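Local coordinates for Lmo2470 protein (Listeria monocytogenes EGD-e, PDB 5HL3) that interacts with afadin and facilitates basement membrane crossing by the bacterium, as a calcium-binding internalin built on leucine-rich repeats, at residues 10-14 with 15-19; 242-246 with 247-251; 250-254 with 255-259. All coordinates share one frame; numbering follows the deposited sequence.

Contact 1. Residues 10-14 with 15-19; sequences LPAPI and IDVFP
Val17 holds CG1 opposite its backbone N (chi1 -180°), which turns the second methyl, CG2, back toward the chain entering the helix. There Val17 CG2 meets Leu10 CD2 at 3.7 Å and Ala12 CB at 3.8 Å. The leucine side chain crosses the valine at about a right angle, so methyl touches methyl, and the small alanine adds a second methyl to the same spot. Val17 CG1 takes a different partner: it sits over the centre of one face of the Phe18 ring. In Ile14, chi1 of -71° sets CG1 beside the backbone N and leaves CG2 anti to it, and from there Ile14 CG2 reaches Phe18 CD2 at 4.0 Å.

These side chains pack against or extend from one short helical turn, residues 14-17, with Pro13 as its N-cap. No carbonyl of the helix lies before the N-cap to take an N-H, so proline loses nothing there, while its own carbonyl starts the bonding. Pro13 O accepts from Val17 N at 3.2 Å, nearly in line with the carbonyl, and from Asp16 N at 2.9 Å, a donor standing well above the carbonyl plane. Phe18 N continues the pattern to Ile14 O at 2.9 Å, just as Phe18 leaves helical geometry. Asp16 folds its carboxylate back against the proline ring, bringing Asp16 OD2 to 3.3 Å from Pro13 CD; an acidic group near a helix start is probably favoured by the helix dipole.

The turn belongs to the N-terminal internalin cap, where strand 12-13 pairs antiparallel with strand 39-40. Ile14 shares a backbone bond with Asp38, a calcium ligand in a crystal structure of this protein, though without a bound ion in this chain. Phe18 packs on Leu23 and Met27 of helix 21-30.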
ATOM      1  N   LEU A  10      26.544  35.440  10.501  1.00 12.72           N
ATOM      2  CA  LEU A  10      27.667  34.508  10.671  1.00 12.50           C
ATOM      3  C   LEU A  10      28.991  35.258  10.531  1.00 12.67           C
ATOM      4  O   LEU A  10      29.025  36.290   9.877  1.00 12.86           O
ATOM      5  CB  LEU A  10      27.590  33.432   9.587  1.00 12.21           C
ATOM      6  CG  LEU A  10      26.330  32.562   9.599  1.00 12.04           C
ATOM      7  CD1 LEU A  10      26.333  31.549   8.446  1.00 11.85           C
ATOM      8  CD2 LEU A  10      26.196  31.838  10.934  1.00 12.01           C
ATOM      9  N   PRO A  11      30.098  34.744  11.073  1.00 12.68           N
ATOM     10  CA  PRO A  11      30.178  33.516  11.841  1.00 12.57           C
ATOM     11  C   PRO A  11      29.486  33.598  13.193  1.00 12.74           C
ATOM     12  O   PRO A  11      29.307  34.686  13.744  1.00 13.04           O
ATOM     13  CB  PRO A  11      31.706  33.315  12.046  1.00 12.74           C
ATOM     14  CG  PRO A  11      32.349  34.147  10.982  1.00 12.81           C
ATOM     15  CD  PRO A  11      31.434  35.324  10.819  1.00 12.88           C
ATOM     16  N   ALA A  12      29.104  32.440  13.722  1.00 12.62           N
ATOM     17  CA  ALA A  12      28.434  32.364  15.033  1.00 12.84           C
ATOM     18  C   ALA A  12      28.492  30.967  15.595  1.00 12.78           C
ATOM     19  O   ALA A  12      28.510  30.002  14.826  1.00 12.48           O
ATOM     20  CB  ALA A  12      26.958  32.784  14.900  1.00 12.82           C
ATOM     21  N   PRO A  13      28.447  30.840  16.936  1.00 13.13           N
ATOM     22  CA  PRO A  13      28.278  29.501  17.533  1.00 13.14           C
ATOM     23  C   PRO A  13      27.002  28.820  17.028  1.00 12.80           C
ATOM     24  O   PRO A  13      25.981  29.458  16.832  1.00 12.76           O
ATOM     25  CB  PRO A  13      28.170  29.806  19.041  1.00 13.67           C
ATOM     26  CG  PRO A  13      28.961  31.065  19.198  1.00 13.97           C
ATOM     27  CD  PRO A  13      28.610  31.875  17.989  1.00 13.62           C
ATOM     28  N   ILE A  14      27.101  27.506  16.844  1.00 12.65           N
ATOM     29  CA  ILE A  14      25.946  26.698  16.392  1.00 12.38           C
ATOM     30  C   ILE A  14      24.708  26.960  17.263  1.00 12.57           C
ATOM     31  O   ILE A  14      23.584  27.117  16.750  1.00 12.42           O
ATOM     32  CB  ILE A  14      26.334  25.187  16.378  1.00 12.35           C
ATOM     33  CG1 ILE A  14      27.304  24.900  15.236  1.00 12.19           C
ATOM     34  CG2 ILE A  14      25.096  24.292  16.241  1.00 12.19           C
ATOM     35  CD1 ILE A  14      27.951  23.538  15.314  1.00 12.34           C
ATOM     36  N   ILE A  15      24.909  27.014  18.571  1.00 12.99           N
ATOM     37  CA  ILE A  15      23.801  27.193  19.513  1.00 13.30           C
ATOM     38  C   ILE A  15      23.114  28.552  19.378  1.00 13.43           C
ATOM     39  O   ILE A  15      21.963  28.691  19.775  1.00 13.65           O
ATOM     40  CB  ILE A  15      24.283  26.912  20.959  1.00 13.85           C
ATOM     41  CG1 ILE A  15      23.117  26.801  21.966  1.00 14.25           C
ATOM     42  CG2 ILE A  15      25.302  27.950  21.420  1.00 14.20           C
ATOM     43  CD1 ILE A  15      22.111  25.718  21.696  1.00 14.02           C
ATOM     44  N   ASP A  16      23.819  29.544  18.833  1.00 13.38           N
ATOM     45  CA  ASP A  16      23.211  30.848  18.588  1.00 13.55           C
ATOM     46  C   ASP A  16      22.423  30.852  17.267  1.00 13.19           C
ATOM     47  O   ASP A  16      21.333  31.453  17.179  1.00 13.40           O
ATOM     48  CB  ASP A  16      24.259  31.945  18.602  1.00 13.74           C
ATOM     49  CG  ASP A  16      24.931  32.109  19.983  1.00 14.59           C
ATOM     50  OD1 ASP A  16      24.330  31.777  21.027  1.00 15.99           O
ATOM     51  OD2 ASP A  16      26.024  32.616  19.958  1.00 15.23           O
ATOM     52  N   VAL A  17      22.911  30.132  16.249  1.00 12.73           N
ATOM     53  CA  VAL A  17      22.183  30.028  14.979  1.00 12.46           C
ATOM     54  C   VAL A  17      20.921  29.181  15.135  1.00 12.45           C
ATOM     55  O   VAL A  17      19.876  29.516  14.588  1.00 12.53           O
ATOM     56  CB  VAL A  17      23.092  29.379  13.902  1.00 12.08           C
ATOM     57  CG1 VAL A  17      22.350  29.263  12.568  1.00 11.90           C
ATOM     58  CG2 VAL A  17      24.401  30.162  13.724  1.00 12.13           C
ATOM     59  N   PHE A  18      21.023  28.134  15.934  1.00 12.45           N
ATOM     60  CA  PHE A  18      19.944  27.148  16.121  1.00 12.44           C
ATOM     61  C   PHE A  18      19.646  27.052  17.629  1.00 12.86           C
ATOM     62  O   PHE A  18      20.092  26.127  18.288  1.00 12.88           O
ATOM     63  CB  PHE A  18      20.413  25.798  15.589  1.00 12.11           C
ATOM     64  CG  PHE A  18      20.856  25.831  14.147  1.00 11.80           C
ATOM     65  CD1 PHE A  18      19.948  25.990  13.107  1.00 11.73           C
ATOM     66  CD2 PHE A  18      22.184  25.674  13.821  1.00 11.67           C
ATOM     67  CE1 PHE A  18      20.371  25.987  11.778  1.00 11.54           C
ATOM     68  CE2 PHE A  18      22.613  25.652  12.485  1.00 11.47           C
ATOM     69  CZ  PHE A  18      21.695  25.800  11.465  1.00 11.41           C
ATOM     70  N   PRO A  19      18.870  27.996  18.167  1.00 13.27           N
ATOM     71  CA  PRO A  19      18.705  28.125  19.626  1.00 13.81           C
ATOM     72  C   PRO A  19      17.674  27.144  20.201  1.00 13.98           C
ATOM     73  O   PRO A  19      16.620  27.523  20.696  1.00 14.43           O
ATOM     74  CB  PRO A  19      18.294  29.595  19.793  1.00 14.25           C
ATOM     75  CG  PRO A  19      17.560  29.887  18.547  1.00 14.03           C
ATOM     76  CD  PRO A  19      18.304  29.158  17.466  1.00 13.39           C
TER

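Contact 2. Residues 242-246 with 247-251; sequences LNLDY and NFLTE
Asn247 supplies the polar side of this turn. Its ND2 donates to Leu244 O at 3.1 Å with an almost straight N-H...O angle of 172°. The acceptor lies in the plane of the asparagine amide, yet the donor stands above the plane of the leucine carbonyl, approaching it from over its face. Chi1 of -77° places the amide beside the backbone N, curled back over the bend just made by the chain. A donor and an acceptor on one compact group are what this inward, buried position calls for.

A second polar link opens the turn. Asn243 OD1 accepts from Asp245 N at 2.9 Å, an Asx turn that bends the chain out of its strand. Asp245 is directed away from 247-251, and Tyr246, at positive phi, carries the chain round the corner. Further bonds satisfy both polar side chains: Asn247 ND2 also serves Leu221 O and its OD1 accepts from Leu226 N, both in the preceding coil, while Asp245 OD1 takes the backbone N-H groups of Gln263 and Ser264.

The apolar part is a single meeting: Leu244 CD1 touches Leu249 CD1 at 3.9 Å, the two side chains crossing at about a right angle. Both leucines are buried, and leucine's branched end suits the tightly packed interior of the coil. Leu242, Leu244, Asn247 and Leu249 follow the LxLxxNxL consensus of a leucine-rich repeat, and Asn247 is its ladder asparagine.

Strand 241-243 lies between strands 218-220 and 260-261 in the long parallel sheet, and strand 248-249 pairs with 227-228. Gln265 bonds to Leu244 O and Leu249 N, so the first strand of the C-terminal sheet, 265-274, is tied to the turn.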
ATOM      1  N   LEU A 242      -0.272  -8.323 -11.769  1.00 12.34           N
ATOM      2  CA  LEU A 242      -1.474  -7.924 -11.032  1.00 12.11           C
ATOM      3  C   LEU A 242      -1.610  -8.917  -9.884  1.00 11.81           C
ATOM      4  O   LEU A 242      -1.975 -10.086 -10.095  1.00 11.71           O
ATOM      5  CB  LEU A 242      -2.708  -7.959 -11.934  1.00 12.18           C
ATOM      6  CG  LEU A 242      -4.076  -7.719 -11.291  1.00 12.02           C
ATOM      7  CD1 LEU A 242      -4.108  -6.362 -10.644  1.00 12.13           C
ATOM      8  CD2 LEU A 242      -5.181  -7.806 -12.325  1.00 12.24           C
ATOM      9  N   ASN A 243      -1.370  -8.462  -8.669  1.00 11.76           N
ATOM     10  CA  ASN A 243      -1.413  -9.357  -7.513  1.00 11.61           C
ATOM     11  C   ASN A 243      -2.803  -9.318  -6.909  1.00 11.44           C
ATOM     12  O   ASN A 243      -3.219  -8.290  -6.414  1.00 11.51           O
ATOM     13  CB  ASN A 243      -0.339  -8.970  -6.492  1.00 11.81           C
ATOM     14  CG  ASN A 243      -0.142 -10.042  -5.427  1.00 11.83           C
ATOM     15  OD1 ASN A 243      -1.076 -10.788  -5.083  1.00 11.67           O
ATOM     16  ND2 ASN A 243       1.044 -10.132  -4.903  1.00 12.13           N
ATOM     17  N   LEU A 244      -3.514 -10.451  -6.985  1.00 11.29           N
ATOM     18  CA  LEU A 244      -4.876 -10.573  -6.445  1.00 11.17           C
ATOM     19  C   LEU A 244      -4.892 -11.567  -5.292  1.00 11.15           C
ATOM     20  O   LEU A 244      -5.978 -12.007  -4.868  1.00 11.09           O
ATOM     21  CB  LEU A 244      -5.855 -11.017  -7.545  1.00 11.13           C
ATOM     22  CG  LEU A 244      -5.924 -10.081  -8.744  1.00 11.29           C
ATOM     23  CD1 LEU A 244      -6.890 -10.595  -9.820  1.00 11.40           C
ATOM     24  CD2 LEU A 244      -6.295  -8.658  -8.361  1.00 11.41           C
ATOM     25  N   ASP A 245      -3.750 -11.911  -4.741  1.00 11.29           N
ATOM     26  CA  ASP A 245      -3.698 -12.940  -3.691  1.00 11.41           C
ATOM     27  C   ASP A 245      -4.529 -12.515  -2.489  1.00 11.48           C
ATOM     28  O   ASP A 245      -4.640 -11.343  -2.152  1.00 11.55           O
ATOM     29  CB  ASP A 245      -2.234 -13.156  -3.252  1.00 11.71           C
ATOM     30  CG  ASP A 245      -1.931 -14.549  -2.786  1.00 11.95           C
ATOM     31  OD1 ASP A 245      -2.484 -15.485  -3.349  1.00 11.86           O
ATOM     32  OD2 ASP A 245      -1.009 -14.693  -1.950  1.00 12.47           O
ATOM     33  N   TYR A 246      -5.141 -13.481  -1.817  1.00 11.56           N
ATOM     34  CA  TYR A 246      -5.891 -13.193  -0.593  1.00 11.75           C
ATOM     35  C   TYR A 246      -7.032 -12.178  -0.797  1.00 11.62           C
ATOM     36  O   TYR A 246      -7.239 -11.243  -0.024  1.00 11.84           O
ATOM     37  CB  TYR A 246      -4.964 -12.852   0.586  1.00 12.17           C
ATOM     38  CG  TYR A 246      -4.233 -14.043   1.141  1.00 12.49           C
ATOM     39  CD1 TYR A 246      -4.926 -15.015   1.871  1.00 12.79           C
ATOM     40  CD2 TYR A 246      -2.876 -14.231   0.926  1.00 12.76           C
ATOM     41  CE1 TYR A 246      -4.287 -16.132   2.387  1.00 13.54           C
ATOM     42  CE2 TYR A 246      -2.228 -15.360   1.457  1.00 13.47           C
ATOM     43  CZ  TYR A 246      -2.937 -16.283   2.165  1.00 13.91           C
ATOM     44  OH  TYR A 246      -2.290 -17.398   2.692  1.00 15.59           O
ATOM     45  N   ASN A 247      -7.814 -12.430  -1.832  1.00 11.36           N
ATOM     46  CA  ASN A 247      -9.100 -11.752  -2.052  1.00 11.34           C
ATOM     47  C   ASN A 247     -10.193 -12.823  -2.090  1.00 11.32           C
ATOM     48  O   ASN A 247      -9.949 -13.952  -1.629  1.00 11.37           O
ATOM     49  CB  ASN A 247      -9.039 -10.840  -3.287  1.00 11.24           C
ATOM     50  CG  ASN A 247      -8.299  -9.553  -2.996  1.00 11.40           C
ATOM     51  OD1 ASN A 247      -8.867  -8.614  -2.454  1.00 11.63           O
ATOM     52  ND2 ASN A 247      -7.029  -9.497  -3.373  1.00 11.36           N
ATOM     53  N   PHE A 248     -11.380 -12.453  -2.569  1.00 11.33           N
ATOM     54  CA  PHE A 248     -12.587 -13.310  -2.478  1.00 11.40           C
ATOM     55  C   PHE A 248     -13.241 -13.460  -3.821  1.00 11.35           C
ATOM     56  O   PHE A 248     -14.478 -13.531  -3.930  1.00 11.52           O
ATOM     57  CB  PHE A 248     -13.530 -12.693  -1.405  1.00 11.69           C
ATOM     58  CG  PHE A 248     -12.823 -12.485  -0.094  1.00 11.87           C
ATOM     59  CD1 PHE A 248     -12.778 -13.495   0.847  1.00 12.05           C
ATOM     60  CD2 PHE A 248     -12.086 -11.323   0.137  1.00 11.96           C
ATOM     61  CE1 PHE A 248     -12.050 -13.352   2.013  1.00 12.35           C
ATOM     62  CE2 PHE A 248     -11.342 -11.188   1.295  1.00 12.23           C
ATOM     63  CZ  PHE A 248     -11.316 -12.205   2.228  1.00 12.44           C
ATOM     64  N   LEU A 249     -12.411 -13.560  -4.862  1.00 11.22           N
ATOM     65  CA  LEU A 249     -12.930 -13.683  -6.214  1.00 11.30           C
ATOM     66  C   LEU A 249     -13.305 -15.117  -6.549  1.00 11.38           C
ATOM     67  O   LEU A 249     -12.610 -16.071  -6.177  1.00 11.32           O
ATOM     68  CB  LEU A 249     -11.853 -13.221  -7.214  1.00 11.25           C
ATOM     69  CG  LEU A 249     -11.469 -11.742  -7.096  1.00 11.28           C
ATOM     70  CD1 LEU A 249     -10.244 -11.478  -7.977  1.00 11.25           C
ATOM     71  CD2 LEU A 249     -12.623 -10.834  -7.509  1.00 11.55           C
ATOM     72  N   THR A 250     -14.398 -15.259  -7.301  1.00 11.60           N
ATOM     73  CA  THR A 250     -14.817 -16.569  -7.859  1.00 11.80           C
ATOM     74  C   THR A 250     -14.447 -16.700  -9.346  1.00 12.00           C
ATOM     75  O   THR A 250     -14.578 -17.788  -9.910  1.00 12.24           O
ATOM     76  CB  THR A 250     -16.309 -16.808  -7.620  1.00 12.06           C
ATOM     77  OG1 THR A 250     -17.058 -15.754  -8.219  1.00 12.27           O
ATOM     78  CG2 THR A 250     -16.611 -16.947  -6.144  1.00 11.97           C
ATOM     79  N   GLU A 251     -13.963 -15.611  -9.941  1.00 11.98           N
ATOM     80  CA  GLU A 251     -13.536 -15.564 -11.335  1.00 12.57           C
ATOM     81  C   GLU A 251     -12.501 -14.463 -11.438  1.00 12.15           C
ATOM     82  O   GLU A 251     -12.653 -13.416 -10.809  1.00 11.97           O
ATOM     83  CB  GLU A 251     -14.712 -15.281 -12.298  1.00 13.90           C
ATOM     84  CG  GLU A 251     -14.359 -15.404 -13.782  1.00 15.29           C
ATOM     85  CD  GLU A 251     -15.523 -15.194 -14.704  1.00 17.16           C
ATOM     86  OE1 GLU A 251     -16.269 -14.205 -14.492  1.00 19.38           O
ATOM     87  OE2 GLU A 251     -15.673 -15.994 -15.671  1.00 19.13           O
TER

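Contact 3. Residues 250-254 with 255-259; sequences TELPS and NVLDT
Ser254 OG is gripped from two directions: Asn232 ND2 donates to it, and a water lies 2.8 Å from Ser254 OG. The same water donates to Asn255 OD1, also at 2.8 Å, and so bridges the two neighbouring polar side chains on the exposed side. Chi1 of 68° sets the serine hydroxyl between its backbone N and carbonyl carbon, which brings OG to where the water can span to Asn255 OD1. Asn255 spends its ND2 on Tyr233 O, and its backbone N donates to Asn232 OD1.

Beneath these groups the backbone coils into 3-10 geometry, and its first bonds are weak: Val256 N to Pro253 O at 3.3 Å and Leu257 N to Ser254 O at 3.5 Å. The coil ends more firmly, because Val256 O receives both Thr259 OG1 at 2.8 Å, in the carbonyl plane, and Thr259 N. This short 3-10 segment, leading back to strand 260-261, is of the kind that lines the convex side of internalin-type repeats.

Apolar groups meet on the side toward the repeat core and helix 285-292. Leu252 CD1 meets Leu257 CD1 at 3.8 Å, the side chains crossing at about a right angle. Pro253 CG lies 3.8 Å from Val256 CG2; the puckered ring presents CG to the branched valine, which also packs on Leu242. Leu252 rests against Ile286 and Met290 of that helix.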
ATOM      1  N   THR A 250     -14.398 -15.259  -7.301  1.00 11.60           N
ATOM      2  CA  THR A 250     -14.817 -16.569  -7.859  1.00 11.80           C
ATOM      3  C   THR A 250     -14.447 -16.700  -9.346  1.00 12.00           C
ATOM      4  O   THR A 250     -14.578 -17.788  -9.910  1.00 12.24           O
ATOM      5  CB  THR A 250     -16.309 -16.808  -7.620  1.00 12.06           C
ATOM      6  OG1 THR A 250     -17.058 -15.754  -8.219  1.00 12.27           O
ATOM      7  CG2 THR A 250     -16.611 -16.947  -6.144  1.00 11.97           C
ATOM      8  N   GLU A 251     -13.963 -15.611  -9.941  1.00 11.98           N
ATOM      9  CA  GLU A 251     -13.536 -15.564 -11.335  1.00 12.57           C
ATOM     10  C   GLU A 251     -12.501 -14.463 -11.438  1.00 12.15           C
ATOM     11  O   GLU A 251     -12.653 -13.416 -10.809  1.00 11.97           O
ATOM     12  CB  GLU A 251     -14.712 -15.281 -12.298  1.00 13.90           C
ATOM     13  CG  GLU A 251     -14.359 -15.404 -13.782  1.00 15.29           C
ATOM     14  CD  GLU A 251     -15.523 -15.194 -14.704  1.00 17.16           C
ATOM     15  OE1 GLU A 251     -16.269 -14.205 -14.492  1.00 19.38           O
ATOM     16  OE2 GLU A 251     -15.673 -15.994 -15.671  1.00 19.13           O
ATOM     17  N   LEU A 252     -11.460 -14.697 -12.223  1.00 12.18           N
ATOM     18  CA  LEU A 252     -10.399 -13.698 -12.445  1.00 12.11           C
ATOM     19  C   LEU A 252     -10.690 -12.904 -13.720  1.00 12.58           C
ATOM     20  O   LEU A 252     -11.330 -13.406 -14.656  1.00 13.02           O
ATOM     21  CB  LEU A 252      -9.054 -14.385 -12.591  1.00 12.07           C
ATOM     22  CG  LEU A 252      -8.655 -15.241 -11.379  1.00 11.76           C
ATOM     23  CD1 LEU A 252      -7.431 -16.116 -11.681  1.00 11.91           C
ATOM     24  CD2 LEU A 252      -8.452 -14.373 -10.157  1.00 11.44           C
ATOM     25  N   PRO A 253     -10.162 -11.675 -13.812  1.00 12.60           N
ATOM     26  CA  PRO A 253     -10.403 -10.856 -15.009  1.00 13.16           C
ATOM     27  C   PRO A 253      -9.658 -11.396 -16.217  1.00 13.55           C
ATOM     28  O   PRO A 253      -8.417 -11.366 -16.275  1.00 13.44           O
ATOM     29  CB  PRO A 253      -9.918  -9.455 -14.594  1.00 13.09           C
ATOM     30  CG  PRO A 253      -8.969  -9.700 -13.480  1.00 12.53           C
ATOM     31  CD  PRO A 253      -9.502 -10.902 -12.746  1.00 12.22           C
ATOM     32  N   SER A 254     -10.421 -11.821 -17.202  1.00 14.11           N
ATOM     33  CA  SER A 254      -9.870 -12.546 -18.330  1.00 14.61           C
ATOM     34  C   SER A 254      -8.900 -11.754 -19.201  1.00 15.01           C
ATOM     35  O   SER A 254      -7.966 -12.332 -19.774  1.00 15.23           O
ATOM     36  CB  SER A 254     -10.993 -13.145 -19.196  1.00 15.27           C
ATOM     37  OG  SER A 254     -11.755 -12.142 -19.864  1.00 15.86           O
ATOM     38  N   ASN A 255      -9.088 -10.443 -19.313  1.00 15.19           N
ATOM     39  CA  ASN A 255      -8.228  -9.639 -20.188  1.00 15.69           C
ATOM     40  C   ASN A 255      -6.772  -9.569 -19.764  1.00 15.28           C
ATOM     41  O   ASN A 255      -5.908  -9.336 -20.581  1.00 15.74           O
ATOM     42  CB  ASN A 255      -8.742  -8.199 -20.313  1.00 16.05           C
ATOM     43  CG  ASN A 255     -10.076  -8.110 -20.998  1.00 16.75           C
ATOM     44  OD1 ASN A 255     -10.501  -9.022 -21.734  1.00 17.28           O
ATOM     45  ND2 ASN A 255     -10.749  -6.987 -20.800  1.00 16.99           N
ATOM     46  N   VAL A 256      -6.526  -9.800 -18.481  1.00 14.51           N
ATOM     47  CA  VAL A 256      -5.195  -9.672 -17.904  1.00 14.15           C
ATOM     48  C   VAL A 256      -4.770 -10.934 -17.170  1.00 13.70           C
ATOM     49  O   VAL A 256      -3.867 -10.902 -16.336  1.00 13.34           O
ATOM     50  CB  VAL A 256      -5.152  -8.435 -16.967  1.00 13.83           C
ATOM     51  CG1 VAL A 256      -5.349  -7.156 -17.764  1.00 14.42           C
ATOM     52  CG2 VAL A 256      -6.158  -8.549 -15.829  1.00 13.35           C
ATOM     53  N   LEU A 257      -5.376 -12.059 -17.510  1.00 13.85           N
ATOM     54  CA  LEU A 257      -5.094 -13.312 -16.794  1.00 13.53           C
ATOM     55  C   LEU A 257      -3.615 -13.695 -16.813  1.00 13.60           C
ATOM     56  O   LEU A 257      -3.091 -14.229 -15.829  1.00 13.26           O
ATOM     57  CB  LEU A 257      -5.981 -14.443 -17.371  1.00 13.87           C
ATOM     58  CG  LEU A 257      -5.869 -15.810 -16.671  1.00 13.67           C
ATOM     59  CD1 LEU A 257      -6.051 -15.791 -15.171  1.00 13.02           C
ATOM     60  CD2 LEU A 257      -6.823 -16.791 -17.367  1.00 14.14           C
ATOM     61  N   ASP A 258      -2.919 -13.373 -17.900  1.00 14.15           N
ATOM     62  CA  ASP A 258      -1.489 -13.687 -18.004  1.00 14.67           C
ATOM     63  C   ASP A 258      -0.569 -12.876 -17.092  1.00 14.04           C
ATOM     64  O   ASP A 258       0.606 -13.134 -17.039  1.00 14.35           O
ATOM     65  CB  ASP A 258      -0.987 -13.617 -19.463  1.00 16.14           C
ATOM     66  CG  ASP A 258      -1.179 -12.245 -20.120  1.00 17.26           C
ATOM     67  OD1 ASP A 258      -1.896 -11.383 -19.549  1.00 18.19           O
ATOM     68  OD2 ASP A 258      -0.677 -12.075 -21.289  1.00 20.00           O
ATOM     69  N   THR A 259      -1.120 -11.898 -16.363  1.00 13.53           N
ATOM     70  CA  THR A 259      -0.330 -11.064 -15.449  1.00 13.25           C
ATOM     71  C   THR A 259      -0.585 -11.406 -13.997  1.00 12.73           C
ATOM     72  O   THR A 259       0.089 -10.895 -13.122  1.00 12.58           O
ATOM     73  CB  THR A 259      -0.682  -9.555 -15.598  1.00 13.31           C
ATOM     74  OG1 THR A 259      -1.987  -9.291 -15.073  1.00 13.02           O
ATOM     75  CG2 THR A 259      -0.577  -9.089 -17.037  1.00 13.93           C
TER
HETATM   76  O   HOH W   1     -10.497 -11.724 -22.380  1.00 31.18           O

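Contact 1 lies at the cap end of the elongated molecule, its centre about 58 Å from that of contact 2 and on the opposite side of the chain's centre. Contacts 2 and 3 are neighbours: they share Thr250 and Glu251, and pack through Leu242 on Val256 and Leu244 on Pro253, so both belong to the last turns of the repeat coil. Contact 2 is buried, with an asparagine amide as its main polar group. Contacts 1 and 3 are only partly buried. Contact 1 joins the backbone bonds of a short helix to methyl packing around Val17, whereas contact 3 combines weak 3-10 bonds with a water bridge at its exposed edge.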